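Local coordinates for malonate decarboxylase subunit alpha (Acinetobacter baumannii ATCC 17978, PDB 6MPR), which probably acts as the acyl-carrier-protein transferase of malonate decarboxylase, passing the carrier from acetate to malonate so that malonate can be decarboxylated, at residues A360-I365 and T405-D410; H261-L266 and K427-Q432; V62-N67 and S100-L105. One frame throughout, in Å; residues are numbered along the deposited sequence. Where two conformers were deposited one is given.

Along the chain contact 3 closes first, with V62-N67 and S100-L105. Contact 2 then opens at H261-L266, and both segments of contact 1 follow before K427-Q432 completes contact 2. Contact 3 belongs to the parallel sheet of the N-terminal part, through strand 61-64. Contacts 1 and 2 share the mixed sheet of the later part, where strand 363-366 runs between 265-268 and 429-433. Their centres are 4 Å apart and they touch, with D410 beside H261, whereas contact 3 is centred about 36 Å from contact 1 and 35 Å from contact 2, across the chain's centre. The three contacts thus sample two separate sheet cores of one subunit.

Contact 1 (A360-I365 and T405-D410); sequences AVDLFI and TPAWLD
The carboxylate of D362 is the flat group that meets T405 and A407, and all its partners across this contact lie on one side of its plane. A407 CB stands almost straight above the face, 3.8 Å from D362 CG. At the rim of the group T405 OG1 donates to D362 OD1 over 2.6 Å, reaching the syn side but lifted 30° from the carboxylate plane. The arrangement joins the start of a strand to the start of a helix: D362 directly precedes strand 363-366 of the mixed sheet, and T405 occupies the N-cap position of helix 406-410.

T405 presents its hydroxyl by standing OG1 between its own backbone N and carbonyl carbon (chi1 62°). The same oxygen is also hydrogen-bonded to R401 NH2, so its rotation is fixed by two partners. On the aspartate, CG lies anti to the carbonyl carbon (chi1 -73°), which turns the carboxylate out of the line of the strand and toward the helix end. Its other oxygen, OD2, is hydrogen-bonded to Q264 N, while D362 N is tied to S265 OG; residues Q264 and S265 of the same chain, where strand 265-268 begins, thus hold the aspartate through both its side chain and its backbone N.

A negative charge set before the first turn of a helix would be expected to be favoured by the helix dipole and by the nearby R401. A water forms a second link between the segments: it lies 2.8 Å from D362 OD2 and accepts from A407 N, which is 3.0 Å from the water oxygen.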
ATOM      1  N   ALA A 360      -2.111  -1.768   8.900  1.00  7.57           N
ATOM      2  CA  ALA A 360      -3.242  -1.965   9.796  1.00  7.72           C
ATOM      3  C   ALA A 360      -3.062  -3.043  10.857  1.00 13.60           C
ATOM      4  O   ALA A 360      -3.897  -3.117  11.765  1.00 17.13           O
ATOM      5  CB  ALA A 360      -4.510  -2.290   8.988  1.00  9.14           C
ATOM      6  N   VAL A 361      -2.020  -3.872  10.801  1.00 11.26           N
ATOM      7  CA  VAL A 361      -1.873  -4.923  11.802  1.00  9.63           C
ATOM      8  C   VAL A 361      -0.704  -4.614  12.738  1.00  8.77           C
ATOM      9  O   VAL A 361       0.252  -3.906  12.391  1.00 12.50           O
ATOM     10  CB  VAL A 361      -1.719  -6.338  11.203  1.00 10.96           C
ATOM     11  CG1 VAL A 361      -2.889  -6.666  10.262  1.00 10.04           C
ATOM     12  CG2 VAL A 361      -0.376  -6.518  10.530  1.00 10.76           C
ATOM     13  N   ASP A 362      -0.792  -5.182  13.946  1.00  8.46           N
ATOM     14  CA  ASP A 362       0.207  -4.939  14.987  1.00  8.78           C
ATOM     15  C   ASP A 362       1.531  -5.632  14.703  1.00 10.04           C
ATOM     16  O   ASP A 362       2.578  -5.177  15.174  1.00 10.55           O
ATOM     17  CB  ASP A 362      -0.284  -5.461  16.345  1.00 10.94           C
ATOM     18  CG  ASP A 362      -1.375  -4.627  16.955  1.00 13.98           C
ATOM     19  OD1 ASP A 362      -1.533  -3.438  16.598  1.00 14.95           O
ATOM     20  OD2 ASP A 362      -2.059  -5.170  17.854  1.00 14.17           O
ATOM     21  N   LEU A 363       1.506  -6.762  13.999  1.00  9.50           N
ATOM     22  CA  LEU A 363       2.646  -7.661  14.074  1.00 10.23           C
ATOM     23  C   LEU A 363       2.773  -8.492  12.800  1.00 12.26           C
ATOM     24  O   LEU A 363       1.768  -8.907  12.207  1.00  8.74           O
ATOM     25  CB  LEU A 363       2.526  -8.584  15.301  1.00 12.23           C
ATOM     26  CG  LEU A 363       3.605  -9.668  15.520  1.00  9.34           C
ATOM     27  CD1 LEU A 363       3.897  -9.802  17.008  1.00 10.53           C
ATOM     28  CD2 LEU A 363       3.163 -11.005  14.940  1.00  9.28           C
ATOM     29  N   PHE A 364       4.021  -8.711  12.390  1.00 12.06           N
ATOM     30  CA  PHE A 364       4.398  -9.770  11.474  1.00  8.28           C
ATOM     31  C   PHE A 364       5.357 -10.716  12.185  1.00 10.52           C
ATOM     32  O   PHE A 364       6.198 -10.284  12.981  1.00 10.80           O
ATOM     33  CB  PHE A 364       5.075  -9.207  10.198  1.00  8.03           C
ATOM     34  CG  PHE A 364       5.754 -10.256   9.365  1.00 13.28           C
ATOM     35  CD1 PHE A 364       5.010 -11.173   8.644  1.00 11.77           C
ATOM     36  CD2 PHE A 364       7.136 -10.322   9.300  1.00 12.61           C
ATOM     37  CE1 PHE A 364       5.620 -12.132   7.873  1.00 13.57           C
ATOM     38  CE2 PHE A 364       7.758 -11.294   8.550  1.00 17.77           C
ATOM     39  CZ  PHE A 364       7.003 -12.194   7.821  1.00 17.16           C
ATOM     40  N   ILE A 365       5.223 -12.010  11.912  1.00 10.76           N
ATOM     41  CA  ILE A 365       6.150 -13.016  12.425  1.00  9.13           C
ATOM     42  C   ILE A 365       6.401 -14.032  11.319  1.00  9.09           C
ATOM     43  O   ILE A 365       5.461 -14.513  10.685  1.00 11.02           O
ATOM     44  CB  ILE A 365       5.606 -13.683  13.716  1.00  9.55           C
ATOM     45  CG1 ILE A 365       6.565 -14.757  14.250  1.00 11.89           C
ATOM     46  CG2 ILE A 365       4.208 -14.259  13.477  1.00 11.85           C
ATOM     47  CD1 ILE A 365       6.334 -15.048  15.740  1.00 11.85           C
ATOM     48  N   THR A 405      -2.189   1.802  18.237  1.00 12.76           N
ATOM     49  CA  THR A 405      -2.787   0.653  18.895  1.00 14.74           C
ATOM     50  C   THR A 405      -1.847   0.333  20.044  1.00 14.42           C
ATOM     51  O   THR A 405      -0.693   0.782  20.040  1.00 16.33           O
ATOM     52  CB  THR A 405      -2.917  -0.569  17.975  1.00 12.46           C
ATOM     53  OG1 THR A 405      -1.607  -0.979  17.565  1.00 16.02           O
ATOM     54  CG2 THR A 405      -3.772  -0.275  16.716  1.00 13.56           C
ATOM     55  N   PRO A 406      -2.304  -0.439  21.045  1.00 18.52           N
ATOM     56  CA  PRO A 406      -1.442  -0.688  22.222  1.00 18.57           C
ATOM     57  C   PRO A 406      -0.092  -1.331  21.901  1.00 17.29           C
ATOM     58  O   PRO A 406       0.930  -0.884  22.439  1.00 15.96           O
ATOM     59  CB  PRO A 406      -2.318  -1.594  23.103  1.00 20.62           C
ATOM     60  CG  PRO A 406      -3.738  -1.188  22.755  1.00 20.84           C
ATOM     61  CD  PRO A 406      -3.683  -0.925  21.262  1.00 18.52           C
ATOM     62  N   ALA A 407      -0.046  -2.361  21.043  1.00 11.77           N
ATOM     63  CA  ALA A 407       1.239  -2.990  20.739  1.00 12.06           C
ATOM     64  C   ALA A 407       2.179  -2.010  20.043  1.00 14.83           C
ATOM     65  O   ALA A 407       3.378  -1.969  20.339  1.00 14.92           O
ATOM     66  CB  ALA A 407       1.032  -4.236  19.868  1.00 12.85           C
ATOM     67  N   TRP A 408       1.649  -1.219  19.106  1.00 16.38           N
ATOM     68  CA  TRP A 408       2.475  -0.275  18.357  1.00 15.88           C
ATOM     69  C   TRP A 408       3.023   0.819  19.270  1.00 15.86           C
ATOM     70  O   TRP A 408       4.192   1.208  19.153  1.00 17.44           O
ATOM     71  CB  TRP A 408       1.640   0.307  17.219  1.00 13.11           C
ATOM     72  CG  TRP A 408       2.312   1.250  16.276  1.00 11.69           C
ATOM     73  CD1 TRP A 408       3.030   0.927  15.163  1.00 11.71           C
ATOM     74  CD2 TRP A 408       2.260   2.679  16.320  1.00 11.34           C
ATOM     75  NE1 TRP A 408       3.456   2.073  14.523  1.00 11.58           N
ATOM     76  CE2 TRP A 408       2.982   3.160  15.209  1.00 10.04           C
ATOM     77  CE3 TRP A 408       1.674   3.597  17.189  1.00 14.40           C
ATOM     78  CZ2 TRP A 408       3.146   4.514  14.959  1.00 13.06           C
ATOM     79  CZ3 TRP A 408       1.828   4.944  16.931  1.00 14.21           C
ATOM     80  CH2 TRP A 408       2.565   5.391  15.825  1.00 16.49           C
ATOM     81  N   LEU A 409       2.202   1.314  20.198  1.00 14.39           N
ATOM     82  CA  LEU A 409       2.700   2.264  21.192  1.00 14.32           C
ATOM     83  C   LEU A 409       3.736   1.638  22.118  1.00 18.79           C
ATOM     84  O   LEU A 409       4.623   2.342  22.616  1.00 18.65           O
ATOM     85  CB  LEU A 409       1.545   2.806  22.043  1.00 16.51           C
ATOM     86  CG  LEU A 409       0.644   3.856  21.411  1.00 19.55           C
ATOM     87  CD1 LEU A 409      -0.497   4.227  22.371  1.00 21.47           C
ATOM     88  CD2 LEU A 409       1.488   5.078  21.080  1.00 20.51           C
ATOM     89  N   ASP A 410       3.624   0.331  22.385  1.00 16.32           N
ATOM     90  CA  ASP A 410       4.537  -0.325  23.317  1.00 16.22           C
ATOM     91  C   ASP A 410       5.967  -0.337  22.798  1.00 18.28           C
ATOM     92  O   ASP A 410       6.901  -0.537  23.586  1.00 21.67           O
ATOM     93  CB  ASP A 410       4.063  -1.755  23.597  1.00 18.39           C
ATOM     94  CG  ASP A 410       4.331  -2.203  25.021  1.00 27.95           C
ATOM     95  OD1 ASP A 410       4.480  -1.336  25.920  1.00 25.48           O
ATOM     96  OD2 ASP A 410       4.405  -3.432  25.244  1.00 25.88           O
TER
HETATM   97  O   HOH W   1      -2.503  -3.834  20.317  1.00 22.32           O

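Contact 2 (H261-L266 and K427-Q432); sequences HNVQSL and KKLVVQ
One methyl group, CD2 of L429, makes both touches of this contact, with H261 and with V263. L429 CG is anti to the carbonyl carbon (chi1 -71°), and chi2, at 68°, places CD2 anti to CA, so the side chain is stretched to its full length along that branch. The methyl lies near a run of three histidine atoms. Its separation from H261 CD2 is 3.8 Å, and H261 CG and CB are only slightly farther, evidence that it is seated beside the base of the imidazole and not at its far end. H261 CG is itself anti to the carbonyl carbon (chi1 -55°), which swings the ring alongside L429 with CD2 nearest the methyl, while ND1 is hydrogen-bonded to D410 OD2. The rings of H474 and Y485 also meet the imidazole, each steeply inclined to it.

V263 turns a single branch to the leucine: CG2, the methyl anti to the carbonyl carbon, is 4.1 Å from L429 CD2. Strands 265-268 and 429-433 are not neighbours in the mixed sheet: strand 363-366 runs between them, parallel to both, and its L363 touches V263 and L429 alike. The contact thus bridges over a central strand, from the turn that connects helix 244-261 to strand 265-268. A Schellman motif ends that helix, N262 leaving it with positive phi.

Q264 folds back across the turn, NE2 donating to N262 O at 3.0 Å and also bonding K293 O. The bond to N262 is nearly straight at the hydrogen, yet the donor sits well above the carbonyl plane; Q264 OE1 is held by R296 NE.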
ATOM      1  N   HIS A 261       2.735  -7.685  24.646  1.00 13.56           N
ATOM      2  CA  HIS A 261       2.466  -6.424  23.972  1.00 16.94           C
ATOM      3  C   HIS A 261       1.013  -6.253  23.562  1.00 13.71           C
ATOM      4  O   HIS A 261       0.693  -5.270  22.884  1.00 17.05           O
ATOM      5  CB  HIS A 261       3.360  -6.296  22.738  1.00 12.91           C
ATOM      6  CG  HIS A 261       4.815  -6.437  23.043  1.00 13.30           C
ATOM      7  ND1 HIS A 261       5.515  -5.488  23.752  1.00 14.81           N
ATOM      8  CD2 HIS A 261       5.700  -7.417  22.746  1.00 13.28           C
ATOM      9  CE1 HIS A 261       6.774  -5.875  23.879  1.00 18.04           C
ATOM     10  NE2 HIS A 261       6.912  -7.040  23.273  1.00 16.00           N
ATOM     11  N   ASN A 262       0.134  -7.181  23.937  1.00 13.85           N
ATOM     12  CA  ASN A 262      -1.307  -7.075  23.670  1.00 14.72           C
ATOM     13  C   ASN A 262      -1.596  -7.012  22.166  1.00 18.13           C
ATOM     14  O   ASN A 262      -2.320  -6.140  21.685  1.00 13.71           O
ATOM     15  CB  ASN A 262      -1.894  -5.868  24.402  1.00 17.94           C
ATOM     16  CG  ASN A 262      -3.410  -5.932  24.525  1.00 28.23           C
ATOM     17  OD1 ASN A 262      -3.990  -7.007  24.714  1.00 35.63           O
ATOM     18  ND2 ASN A 262      -4.062  -4.773  24.408  1.00 27.21           N
ATOM     19  N   VAL A 263      -1.026  -7.961  21.427  1.00 14.65           N
ATOM     20  CA  VAL A 263      -1.164  -8.008  19.970  1.00 14.73           C
ATOM     21  C   VAL A 263      -2.585  -8.431  19.617  1.00 15.06           C
ATOM     22  O   VAL A 263      -3.011  -9.540  19.952  1.00 16.17           O
ATOM     23  CB  VAL A 263      -0.132  -8.964  19.362  1.00 11.00           C
ATOM     24  CG1 VAL A 263      -0.340  -9.122  17.849  1.00 15.90           C
ATOM     25  CG2 VAL A 263       1.290  -8.488  19.691  1.00 14.31           C
ATOM     26  N   GLN A 264      -3.321  -7.543  18.947  1.00 10.74           N
ATOM     27  CA  GLN A 264      -4.690  -7.792  18.507  1.00 11.64           C
ATOM     28  C   GLN A 264      -4.787  -8.260  17.069  1.00 10.05           C
ATOM     29  O   GLN A 264      -5.759  -8.946  16.716  1.00 12.34           O
ATOM     30  CB  GLN A 264      -5.543  -6.520  18.618  1.00 13.96           C
ATOM     31  CG  GLN A 264      -5.534  -5.843  19.960  1.00 15.86           C
ATOM     32  CD  GLN A 264      -6.049  -6.759  21.032  1.00 18.26           C
ATOM     33  OE1 GLN A 264      -7.197  -7.201  20.982  1.00 22.42           O
ATOM     34  NE2 GLN A 264      -5.193  -7.075  22.007  1.00 18.25           N
ATOM     35  N   SER A 265      -3.839  -7.861  16.221  1.00 10.08           N
ATOM     36  CA  SER A 265      -3.921  -8.102  14.783  1.00 11.39           C
ATOM     37  C   SER A 265      -2.548  -8.500  14.271  1.00 11.13           C
ATOM     38  O   SER A 265      -1.529  -8.007  14.763  1.00 12.23           O
ATOM     39  CB  SER A 265      -4.423  -6.856  14.044  1.00 11.12           C
ATOM     40  OG  SER A 265      -3.630  -5.724  14.352  1.00 14.28           O
ATOM     41  N   LEU A 266      -2.515  -9.391  13.279  1.00  8.78           N
ATOM     42  CA  LEU A 266      -1.216  -9.932  12.893  1.00  9.13           C
ATOM     43  C   LEU A 266      -1.312 -10.694  11.581  1.00 12.17           C
ATOM     44  O   LEU A 266      -2.399 -11.063  11.118  1.00 10.14           O
ATOM     45  CB  LEU A 266      -0.656 -10.856  13.988  1.00 12.14           C
ATOM     46  CG  LEU A 266      -1.299 -12.239  14.184  1.00 13.12           C
ATOM     47  CD1 LEU A 266      -0.494 -13.002  15.209  1.00 10.70           C
ATOM     48  CD2 LEU A 266      -2.783 -12.174  14.627  1.00  9.21           C
ATOM     49  N   LYS A 427       6.101   1.704  16.761  1.00 11.85           N
ATOM     50  CA  LYS A 427       6.717   0.874  15.732  0.57 12.20           C
ATOM     51  C   LYS A 427       5.904  -0.403  15.568  1.00 11.41           C
ATOM     52  O   LYS A 427       5.363  -0.947  16.538  1.00 13.89           O
ATOM     53  CB  LYS A 427       8.171   0.494  16.079  0.57 11.22           C
ATOM     54  CG  LYS A 427       9.079   1.647  16.490  0.57 16.86           C
ATOM     55  CD  LYS A 427      10.493   1.126  16.740  0.57 23.65           C
ATOM     56  CE  LYS A 427      11.508   2.247  16.932  0.57 26.54           C
ATOM     57  NZ  LYS A 427      11.435   2.883  18.278  0.57 27.62           N
ATOM     58  N   LYS A 428       5.823  -0.893  14.338  1.00 12.70           N
ATOM     59  CA  LYS A 428       5.170  -2.185  14.164  1.00 15.60           C
ATOM     60  C   LYS A 428       6.100  -3.291  14.658  1.00 17.14           C
ATOM     61  O   LYS A 428       7.324  -3.207  14.517  1.00 14.25           O
ATOM     62  CB  LYS A 428       4.817  -2.405  12.703  1.00 19.60           C
ATOM     63  CG  LYS A 428       4.055  -3.688  12.378  1.00 16.22           C
ATOM     64  CD  LYS A 428       4.239  -3.925  10.877  1.00 15.18           C
ATOM     65  CE  LYS A 428       3.684  -5.233  10.416  1.00 22.41           C
ATOM     66  NZ  LYS A 428       3.737  -5.256   8.929  1.00 13.86           N
ATOM     67  N   LEU A 429       5.508  -4.348  15.226  1.00 11.53           N
ATOM     68  CA  LEU A 429       6.297  -5.493  15.668  1.00  9.54           C
ATOM     69  C   LEU A 429       6.636  -6.375  14.479  1.00 10.87           C
ATOM     70  O   LEU A 429       5.764  -6.738  13.689  1.00 12.22           O
ATOM     71  CB  LEU A 429       5.553  -6.311  16.727  1.00  9.81           C
ATOM     72  CG  LEU A 429       5.405  -5.669  18.117  1.00 15.10           C
ATOM     73  CD1 LEU A 429       4.475  -4.440  18.084  1.00 13.84           C
ATOM     74  CD2 LEU A 429       4.913  -6.710  19.126  1.00 10.72           C
ATOM     75  N   VAL A 430       7.918  -6.692  14.342  1.00 12.77           N
ATOM     76  CA  VAL A 430       8.432  -7.524  13.265  1.00 11.04           C
ATOM     77  C   VAL A 430       9.287  -8.586  13.941  1.00 10.16           C
ATOM     78  O   VAL A 430      10.331  -8.265  14.525  1.00 11.04           O
ATOM     79  CB  VAL A 430       9.239  -6.704  12.254  1.00 11.25           C
ATOM     80  CG1 VAL A 430       9.982  -7.591  11.285  1.00  9.03           C
ATOM     81  CG2 VAL A 430       8.305  -5.765  11.504  1.00 10.34           C
ATOM     82  N   VAL A 431       8.820  -9.837  13.911  1.00 10.61           N
ATOM     83  CA  VAL A 431       9.434 -10.937  14.647  1.00  9.99           C
ATOM     84  C   VAL A 431      10.096 -11.886  13.658  1.00 13.48           C
ATOM     85  O   VAL A 431       9.441 -12.388  12.736  1.00  9.60           O
ATOM     86  CB  VAL A 431       8.399 -11.695  15.495  1.00 11.38           C
ATOM     87  CG1 VAL A 431       9.098 -12.767  16.358  1.00 11.47           C
ATOM     88  CG2 VAL A 431       7.574 -10.721  16.329  1.00 11.57           C
ATOM     89  N   GLN A 432      11.375 -12.162  13.873  1.00 10.31           N
ATOM     90  CA  GLN A 432      12.053 -13.266  13.195  1.00 12.96           C
ATOM     91  C   GLN A 432      12.059 -14.472  14.129  1.00 17.57           C
ATOM     92  O   GLN A 432      12.749 -14.465  15.158  1.00 14.99           O
ATOM     93  CB  GLN A 432      13.478 -12.894  12.795  1.00 19.74           C
ATOM     94  CG  GLN A 432      13.568 -12.151  11.491  1.00 25.64           C
ATOM     95  CD  GLN A 432      13.354 -13.055  10.282  1.00 40.99           C
ATOM     96  OE1 GLN A 432      13.344 -12.591   9.148  1.00 49.38           O
ATOM     97  NE2 GLN A 432      13.174 -14.347  10.521  1.00 45.29           N
TER

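Contact 3 (V62-N67 and S100-L105); sequences VVLEGN and SEHLDL
H102 points its ring from a helix across to L64 and G66, and its side chain can be followed atom by atom. The bond from CA to CB already heads toward the strand segment, and CG lies anti to the carbonyl carbon (chi1 -65°), carrying the imidazole out from the helix. From CG the ring runs one way through CD2, the other through ND1. CD2 packs against the methyl L64 CD2 at 3.8 Å; ND1 is hydrogen-bonded to a residue adjoining one of the two segments. CE1 comes no nearer than 4.2 Å to G66 N, whose own hydrogen bond goes to Q71 OE1. At the tip, NE2 is also 4.2 Å from L64 CD2 and meets a water 2.8 Å away that lies in the ring plane at its edge; the same water donates to E65 O, 2.8 Å from its oxygen. The imidazole is thereby bridged to the backbone just beyond the strand.

Strand 61-64 and its parallel neighbour 90-94 are joined through helix 73-79 in a beta-alpha-beta crossover, consistent with the Rossmann-like clan of this family. Helix 100-107 comes after strand 90-94 and the short strand 96-97, and H102 touches S76 of the crossover helix and M94 of strand 90-94.

From the strand side, L64 has CG anti to its N (chi1 172°) and CD2 anti to CA, an extended branch whose end meets two helix residues one turn apart: H102 and, at 4.3 Å from L64 CD2, L105 CD1. The chain then bends sharply, for the peptide before G66 is cis and G66 has positive phi. E65 CB points away from the helix, and its carboxylate is bonded instead to A162 N through OE1 and to S161 OG and S181 OG through OE2.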
ATOM      1  N   VAL A  62       5.192  -7.512 -20.424  1.00 12.00           N
ATOM      2  CA  VAL A  62       4.129  -8.514 -20.380  1.00  8.45           C
ATOM      3  C   VAL A  62       4.024  -8.964 -18.942  1.00  9.79           C
ATOM      4  O   VAL A  62       4.951  -9.589 -18.422  1.00  9.50           O
ATOM      5  CB  VAL A  62       4.431  -9.708 -21.298  1.00  8.65           C
ATOM      6  CG1 VAL A  62       3.325 -10.763 -21.192  1.00  8.46           C
ATOM      7  CG2 VAL A  62       4.603  -9.213 -22.747  1.00 12.84           C
ATOM      8  N   VAL A  63       2.907  -8.639 -18.297  1.00  9.79           N
ATOM      9  CA  VAL A  63       2.582  -9.210 -16.995  1.00 10.58           C
ATOM     10  C   VAL A  63       2.014 -10.602 -17.223  1.00  9.66           C
ATOM     11  O   VAL A  63       1.079 -10.772 -18.010  1.00  8.71           O
ATOM     12  CB  VAL A  63       1.570  -8.321 -16.258  1.00  6.75           C
ATOM     13  CG1 VAL A  63       1.040  -9.022 -14.999  1.00  8.38           C
ATOM     14  CG2 VAL A  63       2.209  -6.966 -15.895  1.00 11.32           C
ATOM     15  N   LEU A  64       2.555 -11.593 -16.516  1.00  8.02           N
ATOM     16  CA  LEU A  64       2.129 -12.982 -16.657  1.00 13.71           C
ATOM     17  C   LEU A  64       1.876 -13.519 -15.261  1.00  7.86           C
ATOM     18  O   LEU A  64       2.762 -13.440 -14.401  1.00 11.58           O
ATOM     19  CB  LEU A  64       3.192 -13.830 -17.371  1.00 10.30           C
ATOM     20  CG  LEU A  64       2.964 -15.350 -17.414  1.00  8.76           C
ATOM     21  CD1 LEU A  64       1.664 -15.652 -18.122  1.00  9.63           C
ATOM     22  CD2 LEU A  64       4.123 -16.043 -18.128  1.00 10.41           C
ATOM     23  N   GLU A  65       0.667 -14.019 -15.020  1.00 11.15           N
ATOM     24  CA  GLU A  65       0.337 -14.636 -13.737  1.00 13.62           C
ATOM     25  C   GLU A  65       0.788 -16.095 -13.731  1.00 13.62           C
ATOM     26  O   GLU A  65       0.393 -16.864 -14.611  1.00 11.54           O
ATOM     27  CB  GLU A  65      -1.172 -14.559 -13.493  1.00 13.57           C
ATOM     28  CG  GLU A  65      -1.720 -13.147 -13.271  1.00  8.82           C
ATOM     29  CD  GLU A  65      -3.218 -13.151 -13.014  1.00 14.89           C
ATOM     30  OE1 GLU A  65      -3.822 -14.241 -12.986  1.00 11.90           O
ATOM     31  OE2 GLU A  65      -3.800 -12.065 -12.872  1.00 13.72           O
ATOM     32  N   GLY A  66       1.647 -16.467 -12.788  1.00  8.99           N
ATOM     33  CA  GLY A  66       2.452 -15.511 -12.049  1.00  9.62           C
ATOM     34  C   GLY A  66       1.954 -14.931 -10.732  1.00 13.71           C
ATOM     35  O   GLY A  66       2.645 -14.103 -10.130  1.00 11.48           O
ATOM     36  N   ASN A  67       0.761 -15.304 -10.280  1.00 11.19           N
ATOM     37  CA  ASN A  67       0.359 -15.019  -8.907  0.52  9.95           C
ATOM     38  C   ASN A  67       1.138 -15.926  -7.967  1.00  9.36           C
ATOM     39  O   ASN A  67       1.751 -16.910  -8.387  1.00 14.24           O
ATOM     40  CB  ASN A  67      -1.134 -15.278  -8.662  0.52 11.86           C
ATOM     41  CG  ASN A  67      -2.054 -14.488  -9.563  0.52  9.55           C
ATOM     42  OD1 ASN A  67      -2.320 -13.311  -9.322  0.52 18.13           O
ATOM     43  ND2 ASN A  67      -2.616 -15.157 -10.562  0.52  7.38           N
ATOM     44  N   SER A 100       7.913 -24.018 -14.707  1.00 21.31           N
ATOM     45  CA  SER A 100       9.093 -24.257 -15.531  1.00 23.32           C
ATOM     46  C   SER A 100       9.058 -23.448 -16.828  1.00 27.30           C
ATOM     47  O   SER A 100      10.089 -22.931 -17.271  1.00 26.79           O
ATOM     48  CB  SER A 100       9.216 -25.747 -15.846  1.00 32.41           C
ATOM     49  OG  SER A 100       8.105 -26.198 -16.597  1.00 37.93           O
ATOM     50  N   GLU A 101       7.889 -23.343 -17.467  1.00 19.16           N
ATOM     51  CA  GLU A 101       7.841 -22.600 -18.723  1.00 16.57           C
ATOM     52  C   GLU A 101       8.105 -21.107 -18.526  1.00 14.90           C
ATOM     53  O   GLU A 101       8.457 -20.428 -19.494  1.00 16.26           O
ATOM     54  CB  GLU A 101       6.503 -22.832 -19.442  1.00 16.02           C
ATOM     55  CG  GLU A 101       5.264 -22.172 -18.806  1.00 17.87           C
ATOM     56  CD  GLU A 101       4.574 -23.054 -17.773  1.00 25.83           C
ATOM     57  OE1 GLU A 101       3.465 -22.680 -17.309  1.00 20.14           O
ATOM     58  OE2 GLU A 101       5.135 -24.122 -17.430  1.00 20.73           O
ATOM     59  N   HIS A 102       7.961 -20.579 -17.302  1.00 13.15           N
ATOM     60  CA  HIS A 102       8.330 -19.182 -17.074  1.00 16.46           C
ATOM     61  C   HIS A 102       9.789 -18.956 -17.419  1.00 15.80           C
ATOM     62  O   HIS A 102      10.139 -18.015 -18.138  1.00 14.42           O
ATOM     63  CB  HIS A 102       8.085 -18.781 -15.624  1.00 14.19           C
ATOM     64  CG  HIS A 102       6.652 -18.801 -15.227  1.00 14.30           C
ATOM     65  ND1 HIS A 102       6.250 -18.757 -13.911  1.00 14.00           N
ATOM     66  CD2 HIS A 102       5.521 -18.854 -15.966  1.00 14.37           C
ATOM     67  CE1 HIS A 102       4.931 -18.796 -13.854  1.00 17.01           C
ATOM     68  NE2 HIS A 102       4.464 -18.847 -15.087  1.00 16.22           N
ATOM     69  N   LEU A 103      10.661 -19.823 -16.914  1.00 15.47           N
ATOM     70  CA  LEU A 103      12.074 -19.668 -17.195  1.00 15.96           C
ATOM     71  C   LEU A 103      12.424 -20.168 -18.590  1.00 16.73           C
ATOM     72  O   LEU A 103      13.386 -19.673 -19.189  1.00 15.84           O
ATOM     73  CB  LEU A 103      12.881 -20.361 -16.096  1.00 14.16           C
ATOM     74  CG  LEU A 103      12.640 -19.674 -14.743  1.00 20.58           C
ATOM     75  CD1 LEU A 103      13.408 -20.332 -13.610  1.00 22.40           C
ATOM     76  CD2 LEU A 103      12.975 -18.187 -14.816  1.00 20.44           C
ATOM     77  N   ASP A 104      11.633 -21.101 -19.152  1.00 13.87           N
ATOM     78  CA  ASP A 104      11.848 -21.511 -20.538  1.00 14.39           C
ATOM     79  C   ASP A 104      11.758 -20.324 -21.501  1.00 14.12           C
ATOM     80  O   ASP A 104      12.420 -20.322 -22.548  1.00 16.17           O
ATOM     81  CB  ASP A 104      10.833 -22.582 -20.953  1.00 22.52           C
ATOM     82  CG  ASP A 104      10.977 -23.897 -20.173  1.00 31.53           C
ATOM     83  OD1 ASP A 104      11.964 -24.087 -19.421  1.00 27.48           O
ATOM     84  OD2 ASP A 104      10.072 -24.750 -20.313  1.00 31.96           O
ATOM     85  N   LEU A 105      10.963 -19.300 -21.163  1.00 13.48           N
ATOM     86  CA  LEU A 105      10.876 -18.115 -22.025  1.00 16.81           C
ATOM     87  C   LEU A 105      12.242 -17.479 -22.251  1.00 18.33           C
ATOM     88  O   LEU A 105      12.530 -16.969 -23.344  1.00 14.90           O
ATOM     89  CB  LEU A 105       9.932 -17.078 -21.418  1.00 13.58           C
ATOM     90  CG  LEU A 105       8.472 -17.484 -21.277  1.00 11.86           C
ATOM     91  CD1 LEU A 105       7.732 -16.480 -20.395  1.00 14.12           C
ATOM     92  CD2 LEU A 105       7.819 -17.609 -22.667  1.00 15.16           C
TER
HETATM   93  O   HOH W   2       1.739 -19.155 -15.467  1.00 12.56           O